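Local coordinates for protein superoxide dismutase [Mn/Fe] (Aeropyrum pernix, PDB 3AK2) that catalyses the dismutation of superoxide to oxygen and hydrogen peroxide, working with either manganese or iron in its active site, at residues P160-D165 against N188-D193; T80-N85 against E184-V189. One frame throughout, in Å; residues are numbered along the deposited sequence.

How the interactions relate
Both contacts are buried, and their centres lie only about 4 Å apart. Interaction 1 stays within the C-terminal domain, setting strand 159-165 against the turn that leads into helix 192-205; it is purely apolar across the segments, although D165 at the far end of the strand binds manganese. Interaction 2 joins the two domains, setting the end of helix 62-82 against the end of helix 179-186, and adds a bridging water to its ring packing. The two share N188 and V189. N85 ties them more closely still: its side chain accepts from the V163 backbone N, and its O probably takes a hydrogen bond from N191 N.

Interaction 1: residues P160-D165 against N188-D193; sequences PILVID and NVVNWD. With MN (manganese (II) ion), chain E.
L162 meets V190 and W192 from a classic beta bulge, in which it and I161 both face L133 of strand 129-136. With CG anti to the backbone nitrogen (chi1 176°), its two methyls reach separate partners on 188-193. L162 CD1 meets V190 CG1 at 4.0 Å, the leucine side chain lying nearly perpendicular to the valine. L162 CD2 comes obliquely to the benzene part of the W192 indole, 3.7 Å from W192 CH2. V190 CG1 also sits over the centre of the W192 ring, 3.5 Å above its plane, a CH-pi type of approach, so leucine, valine and tryptophan form one apolar cluster. N191, between V190 and W192, is the N-cap of helix 192-205: its side chain caps a backbone N in the first turn.

The strand then runs on as an outer member of the three-stranded antiparallel sheet of the Fe/Mn superoxide dismutase C-terminal domain. V163 packs on W130, whereas I164 lies against Y182, V183 and W186 of helix 179-186.

At D165 the strand delivers a carboxylate to the metal. D165 OD2 binds the manganese at 2.0 Å, while D165 OD1 stays 3.5 Å from the ion, so the group is monodentate. OD1 instead accepts from the backbone N of W167, and weakly from water 1, which is itself a metal ligand, 2.1 Å from the manganese. H31, H79 and H169 complete the five-ligand set, as in the trigonal bipyramid familiar from this enzyme family.

Interaction 2: residues T80-N85 against E184-V189; sequences TIFWPN and ENWWNV
F82 and W186 both carry CG anti to the backbone nitrogen, with chi1 at -176° and 169°, and these torsions send the two rings toward each other from the ends of helices 62-82 and 179-186. They meet at F82 CE1 and W186 NE1, 3.9 Å apart, in an oblique approach. Each ring also lies against its neighbour in sequence. F82 CD2 rests 3.5 Å above one face of the W83 indole, toward its rim, and W186 CZ3 stands 3.7 Å above the centre of the W187 ring.

The backbones also approach: the carbonyl oxygens N85 O and V189 O are 4.0 Å apart, two acceptors that cannot bond each other. The N85 side chain turns to other partners, ND2 binding D194 and I161 O while OD1 accepts from V163 N. Within 184-189, N185 O takes two bonds from N188, one from its backbone N and one from N188 ND2 at 3.1 Å, both arriving at the same face of the carbonyl plane; they hold the chain as helix 179-186 gives way to a short 3-10 turn.

The contact thus joins the alpha-hairpin domain to the C-terminal domain, with the F82 side chain about 6 Å from the manganese. W186 NE1 is a buried donor, and it is satisfied by water 2, which lies in the indole plane 3.0 Å away. That water donates weakly to F82 O, so the polar link between the two segments is indirect, leaving their direct ring contact to van der Waals packing.

Interaction 1: residues P160-D165 against N188-D193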
loop_
_atom_site.group_PDB
_atom_site.type_symbol
_atom_site.label_atom_id
_atom_site.label_comp_id
_atom_site.label_asym_id
_atom_site.label_seq_id
_atom_site.Cartn_x
_atom_site.Cartn_y
_atom_site.Cartn_z
ATOM N N PRO A 160 5.573 17.634 -8.639
ATOM C CA PRO A 160 6.075 18.193 -7.381
ATOM C C PRO A 160 6.984 19.394 -7.618
ATOM O O PRO A 160 7.927 19.313 -8.410
ATOM C CB PRO A 160 6.869 17.029 -6.763
ATOM C CG PRO A 160 6.329 15.806 -7.416
ATOM C CD PRO A 160 6.007 16.237 -8.822
ATOM N N ILE A 161 6.672 20.509 -6.960
ATOM C CA ILE A 161 7.530 21.698 -7.025
ATOM C C ILE A 161 8.207 22.015 -5.690
ATOM O O ILE A 161 9.230 22.708 -5.654
ATOM C CB ILE A 161 6.797 22.946 -7.602
ATOM C CG1 ILE A 161 5.645 23.405 -6.694
ATOM C CG2 ILE A 161 6.323 22.666 -9.030
ATOM C CD1 ILE A 161 5.077 24.782 -7.053
ATOM N N LEU A 162 7.632 21.504 -4.605
ATOM C CA LEU A 162 8.209 21.628 -3.274
ATOM C C LEU A 162 7.867 20.382 -2.471
ATOM O O LEU A 162 6.700 20.020 -2.343
ATOM C CB LEU A 162 7.693 22.883 -2.560
ATOM C CG LEU A 162 8.152 23.065 -1.107
ATOM C CD1 LEU A 162 9.672 23.190 -0.986
ATOM C CD2 LEU A 162 7.479 24.274 -0.488
ATOM N N VAL A 163 8.896 19.734 -1.931
ATOM C CA VAL A 163 8.708 18.504 -1.166
ATOM C C VAL A 163 9.449 18.585 0.160
ATOM O O VAL A 163 10.510 19.216 0.250
ATOM C CB VAL A 163 9.157 17.223 -1.956
ATOM C CG1 VAL A 163 8.442 17.123 -3.305
ATOM C CG2 VAL A 163 10.669 17.178 -2.147
ATOM N N ILE A 164 8.878 17.968 1.188
ATOM C CA ILE A 164 9.575 17.783 2.457
ATOM C C ILE A 164 9.637 16.294 2.772
ATOM O O ILE A 164 8.623 15.597 2.752
ATOM C CB ILE A 164 8.951 18.585 3.636
ATOM C CG1 ILE A 164 9.796 18.396 4.908
ATOM C CG2 ILE A 164 7.496 18.191 3.861
ATOM C CD1 ILE A 164 9.280 19.115 6.155
ATOM N N ASP A 165 10.842 15.820 3.051
ATOM C CA ASP A 165 11.073 14.434 3.416
ATOM C C ASP A 165 10.756 14.263 4.894
ATOM O O ASP A 165 11.377 14.921 5.741
ATOM C CB ASP A 165 12.537 14.099 3.151
ATOM C CG ASP A 165 12.845 12.621 3.256
ATOM O OD1 ASP A 165 11.949 11.804 3.574
ATOM O OD2 ASP A 165 14.011 12.285 2.998
ATOM N N ASN A 188 12.609 27.323 7.540
ATOM C CA ASN A 188 13.717 28.278 7.569
ATOM C C ASN A 188 14.796 28.038 6.519
ATOM O O ASN A 188 15.680 28.879 6.331
ATOM C CB ASN A 188 14.330 28.319 8.965
ATOM C CG ASN A 188 13.354 28.808 10.004
ATOM O OD1 ASN A 188 12.911 29.956 9.963
ATOM N ND2 ASN A 188 13.001 27.936 10.940
ATOM N N VAL A 189 14.719 26.899 5.828
ATOM C CA VAL A 189 15.672 26.590 4.757
ATOM C C VAL A 189 15.025 26.374 3.378
ATOM O O VAL A 189 15.704 25.995 2.428
ATOM C CB VAL A 189 16.605 25.386 5.112
ATOM C CG1 VAL A 189 17.457 25.693 6.344
ATOM C CG2 VAL A 189 15.805 24.093 5.305
ATOM N N VAL A 190 13.724 26.634 3.262
ATOM C CA VAL A 190 13.041 26.485 1.972
ATOM C C VAL A 190 13.586 27.483 0.953
ATOM O O VAL A 190 13.657 28.685 1.221
ATOM C CB VAL A 190 11.506 26.633 2.090
ATOM C CG1 VAL A 190 10.854 26.669 0.707
ATOM C CG2 VAL A 190 10.931 25.500 2.915
ATOM N N ASN A 191 13.983 26.968 -0.205
ATOM C CA ASN A 191 14.511 27.776 -1.291
ATOM C C ASN A 191 13.386 28.201 -2.231
ATOM O O ASN A 191 13.106 27.534 -3.232
ATOM C CB ASN A 191 15.580 26.976 -2.040
ATOM C CG ASN A 191 16.277 27.778 -3.119
ATOM O OD1 ASN A 191 16.022 28.972 -3.302
ATOM N ND2 ASN A 191 17.175 27.122 -3.843
ATOM N N TRP A 192 12.736 29.316 -1.908
ATOM C CA TRP A 192 11.590 29.766 -2.695
ATOM C C TRP A 192 11.954 30.130 -4.133
ATOM O O TRP A 192 11.113 30.036 -5.025
ATOM C CB TRP A 192 10.841 30.901 -1.990
ATOM C CG TRP A 192 10.112 30.420 -0.781
ATOM C CD1 TRP A 192 10.408 30.703 0.518
ATOM C CD2 TRP A 192 8.986 29.530 -0.753
ATOM N NE1 TRP A 192 9.530 30.060 1.355
ATOM C CE2 TRP A 192 8.646 29.332 0.602
ATOM C CE3 TRP A 192 8.225 28.890 -1.741
ATOM C CZ2 TRP A 192 7.575 28.523 0.997
ATOM C CZ3 TRP A 192 7.163 28.080 -1.347
ATOM C CH2 TRP A 192 6.849 27.906 0.010
ATOM N N ASP A 193 13.206 30.520 -4.361
ATOM C CA ASP A 193 13.695 30.754 -5.718
ATOM C C ASP A 193 13.604 29.488 -6.567
ATOM O O ASP A 193 13.179 29.535 -7.717
ATOM C CB ASP A 193 15.137 31.271 -5.704
ATOM C CG ASP A 193 15.712 31.438 -7.105
ATOM O OD1 ASP A 193 15.175 32.260 -7.875
ATOM O OD2 ASP A 193 16.700 30.744 -7.434
HETATM MN MN MN E . 15.100 10.632 2.535
HETATM O O HOH W 1 13.284 9.615 2.130
#

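Interaction 2: residues T80-N85 against E184-V189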
loop_
_atom_site.group_PDB
_atom_site.type_symbol
_atom_site.label_atom_id
_atom_site.label_comp_id
_atom_site.label_asym_id
_atom_site.label_seq_id
_atom_site.Cartn_x
_atom_site.Cartn_y
_atom_site.Cartn_z
ATOM N N THR A 80 16.148 14.222 -5.469
ATOM C CA THR A 80 16.685 15.150 -6.462
ATOM C C THR A 80 15.972 16.504 -6.411
ATOM O O THR A 80 16.604 17.542 -6.610
ATOM C CB THR A 80 16.616 14.525 -7.873
ATOM O OG1 THR A 80 17.502 13.402 -7.931
ATOM C CG2 THR A 80 16.997 15.526 -8.967
ATOM N N ILE A 81 14.673 16.493 -6.126
ATOM C CA ILE A 81 13.911 17.731 -5.950
ATOM C C ILE A 81 14.154 18.320 -4.550
ATOM O O ILE A 81 14.315 19.535 -4.396
ATOM C CB ILE A 81 12.403 17.497 -6.200
ATOM C CG1 ILE A 81 12.177 16.992 -7.632
ATOM C CG2 ILE A 81 11.602 18.770 -5.925
ATOM C CD1 ILE A 81 10.773 16.480 -7.899
ATOM N N PHE A 82 14.209 17.447 -3.544
ATOM C CA PHE A 82 14.376 17.842 -2.141
ATOM C C PHE A 82 15.598 18.735 -1.885
ATOM O O PHE A 82 15.483 19.762 -1.208
ATOM C CB PHE A 82 14.426 16.580 -1.268
ATOM C CG PHE A 82 14.492 16.839 0.218
ATOM C CD1 PHE A 82 13.513 17.584 0.864
ATOM C CD2 PHE A 82 15.523 16.286 0.978
ATOM C CE1 PHE A 82 13.577 17.802 2.247
ATOM C CE2 PHE A 82 15.590 16.487 2.356
ATOM C CZ PHE A 82 14.619 17.249 2.991
ATOM N N TRP A 83 16.759 18.366 -2.424
ATOM C CA TRP A 83 17.971 19.131 -2.110
ATOM C C TRP A 83 17.925 20.597 -2.583
ATOM O O TRP A 83 18.119 21.500 -1.768
ATOM C CB TRP A 83 19.248 18.447 -2.606
ATOM C CG TRP A 83 19.380 16.983 -2.310
ATOM C CD1 TRP A 83 19.627 15.997 -3.218
ATOM C CD2 TRP A 83 19.323 16.342 -1.024
ATOM N NE1 TRP A 83 19.717 14.780 -2.587
ATOM C CE2 TRP A 83 19.542 14.962 -1.242
ATOM C CE3 TRP A 83 19.123 16.798 0.287
ATOM C CZ2 TRP A 83 19.546 14.031 -0.205
ATOM C CZ3 TRP A 83 19.128 15.865 1.320
ATOM C CH2 TRP A 83 19.338 14.499 1.064
ATOM N N PRO A 84 17.683 20.843 -3.891
ATOM C CA PRO A 84 17.593 22.243 -4.331
ATOM C C PRO A 84 16.352 22.989 -3.832
ATOM O O PRO A 84 16.315 24.224 -3.900
ATOM C CB PRO A 84 17.588 22.136 -5.857
ATOM C CG PRO A 84 17.048 20.774 -6.144
ATOM C CD PRO A 84 17.536 19.907 -5.020
ATOM N N ASN A 85 15.351 22.260 -3.336
ATOM C CA ASN A 85 14.215 22.868 -2.635
ATOM C C ASN A 85 14.648 23.563 -1.345
ATOM O O ASN A 85 13.854 24.282 -0.735
ATOM C CB ASN A 85 13.176 21.810 -2.246
ATOM C CG ASN A 85 12.120 21.543 -3.319
ATOM O OD1 ASN A 85 11.299 20.645 -3.139
ATOM N ND2 ASN A 85 12.114 22.313 -4.407
ATOM N N GLU A 184 8.485 22.322 11.410
ATOM C CA GLU A 184 8.452 23.750 11.716
ATOM C C GLU A 184 9.781 24.431 11.377
ATOM O O GLU A 184 9.803 25.522 10.800
ATOM C CB GLU A 184 8.083 23.982 13.185
ATOM C CG GLU A 184 6.625 23.663 13.525
ATOM C CD GLU A 184 5.628 24.536 12.774
ATOM O OE1 GLU A 184 5.902 25.741 12.577
ATOM O OE2 GLU A 184 4.560 24.016 12.389
ATOM N N ASN A 185 10.879 23.770 11.722
ATOM C CA ASN A 185 12.215 24.295 11.457
ATOM C C ASN A 185 12.604 24.287 9.979
ATOM O O ASN A 185 13.333 25.166 9.518
ATOM C CB ASN A 185 13.256 23.550 12.290
ATOM C CG ASN A 185 13.412 24.138 13.674
ATOM O OD1 ASN A 185 14.035 25.184 13.844
ATOM N ND2 ASN A 185 12.851 23.467 14.673
ATOM N N TRP A 186 12.096 23.305 9.241
ATOM C CA TRP A 186 12.403 23.149 7.818
ATOM C C TRP A 186 12.033 24.381 6.985
ATOM O O TRP A 186 12.712 24.701 6.009
ATOM C CB TRP A 186 11.721 21.885 7.285
ATOM C CG TRP A 186 11.727 21.710 5.793
ATOM C CD1 TRP A 186 12.718 21.158 5.033
ATOM C CD2 TRP A 186 10.672 22.060 4.892
ATOM N NE1 TRP A 186 12.346 21.151 3.709
ATOM C CE2 TRP A 186 11.095 21.699 3.594
ATOM C CE3 TRP A 186 9.410 22.646 5.056
ATOM C CZ2 TRP A 186 10.298 21.904 2.464
ATOM C CZ3 TRP A 186 8.619 22.849 3.934
ATOM C CH2 TRP A 186 9.067 22.475 2.654
ATOM N N TRP A 187 10.978 25.089 7.385
ATOM C CA TRP A 187 10.573 26.307 6.681
ATOM C C TRP A 187 11.696 27.337 6.573
ATOM O O TRP A 187 11.741 28.109 5.619
ATOM C CB TRP A 187 9.347 26.936 7.342
ATOM C CG TRP A 187 8.130 26.093 7.188
ATOM C CD1 TRP A 187 7.575 25.275 8.128
ATOM C CD2 TRP A 187 7.329 25.956 6.012
ATOM N NE1 TRP A 187 6.470 24.640 7.612
ATOM C CE2 TRP A 187 6.294 25.044 6.315
ATOM C CE3 TRP A 187 7.381 26.521 4.729
ATOM C CZ2 TRP A 187 5.319 24.680 5.380
ATOM C CZ3 TRP A 187 6.409 26.159 3.801
ATOM C CH2 TRP A 187 5.390 25.249 4.136
ATOM N N ASN A 188 12.609 27.323 7.540
ATOM C CA ASN A 188 13.717 28.278 7.569
ATOM C C ASN A 188 14.796 28.038 6.519
ATOM O O ASN A 188 15.680 28.879 6.331
ATOM C CB ASN A 188 14.330 28.319 8.965
ATOM C CG ASN A 188 13.354 28.808 10.004
ATOM O OD1 ASN A 188 12.911 29.956 9.963
ATOM N ND2 ASN A 188 13.001 27.936 10.940
ATOM N N VAL A 189 14.719 26.899 5.828
ATOM C CA VAL A 189 15.672 26.590 4.757
ATOM C C VAL A 189 15.025 26.374 3.378
ATOM O O VAL A 189 15.704 25.995 2.428
ATOM C CB VAL A 189 16.605 25.386 5.112
ATOM C CG1 VAL A 189 17.457 25.693 6.344
ATOM C CG2 VAL A 189 15.805 24.093 5.305
HETATM O O HOH W 2 12.884 20.669 0.752
#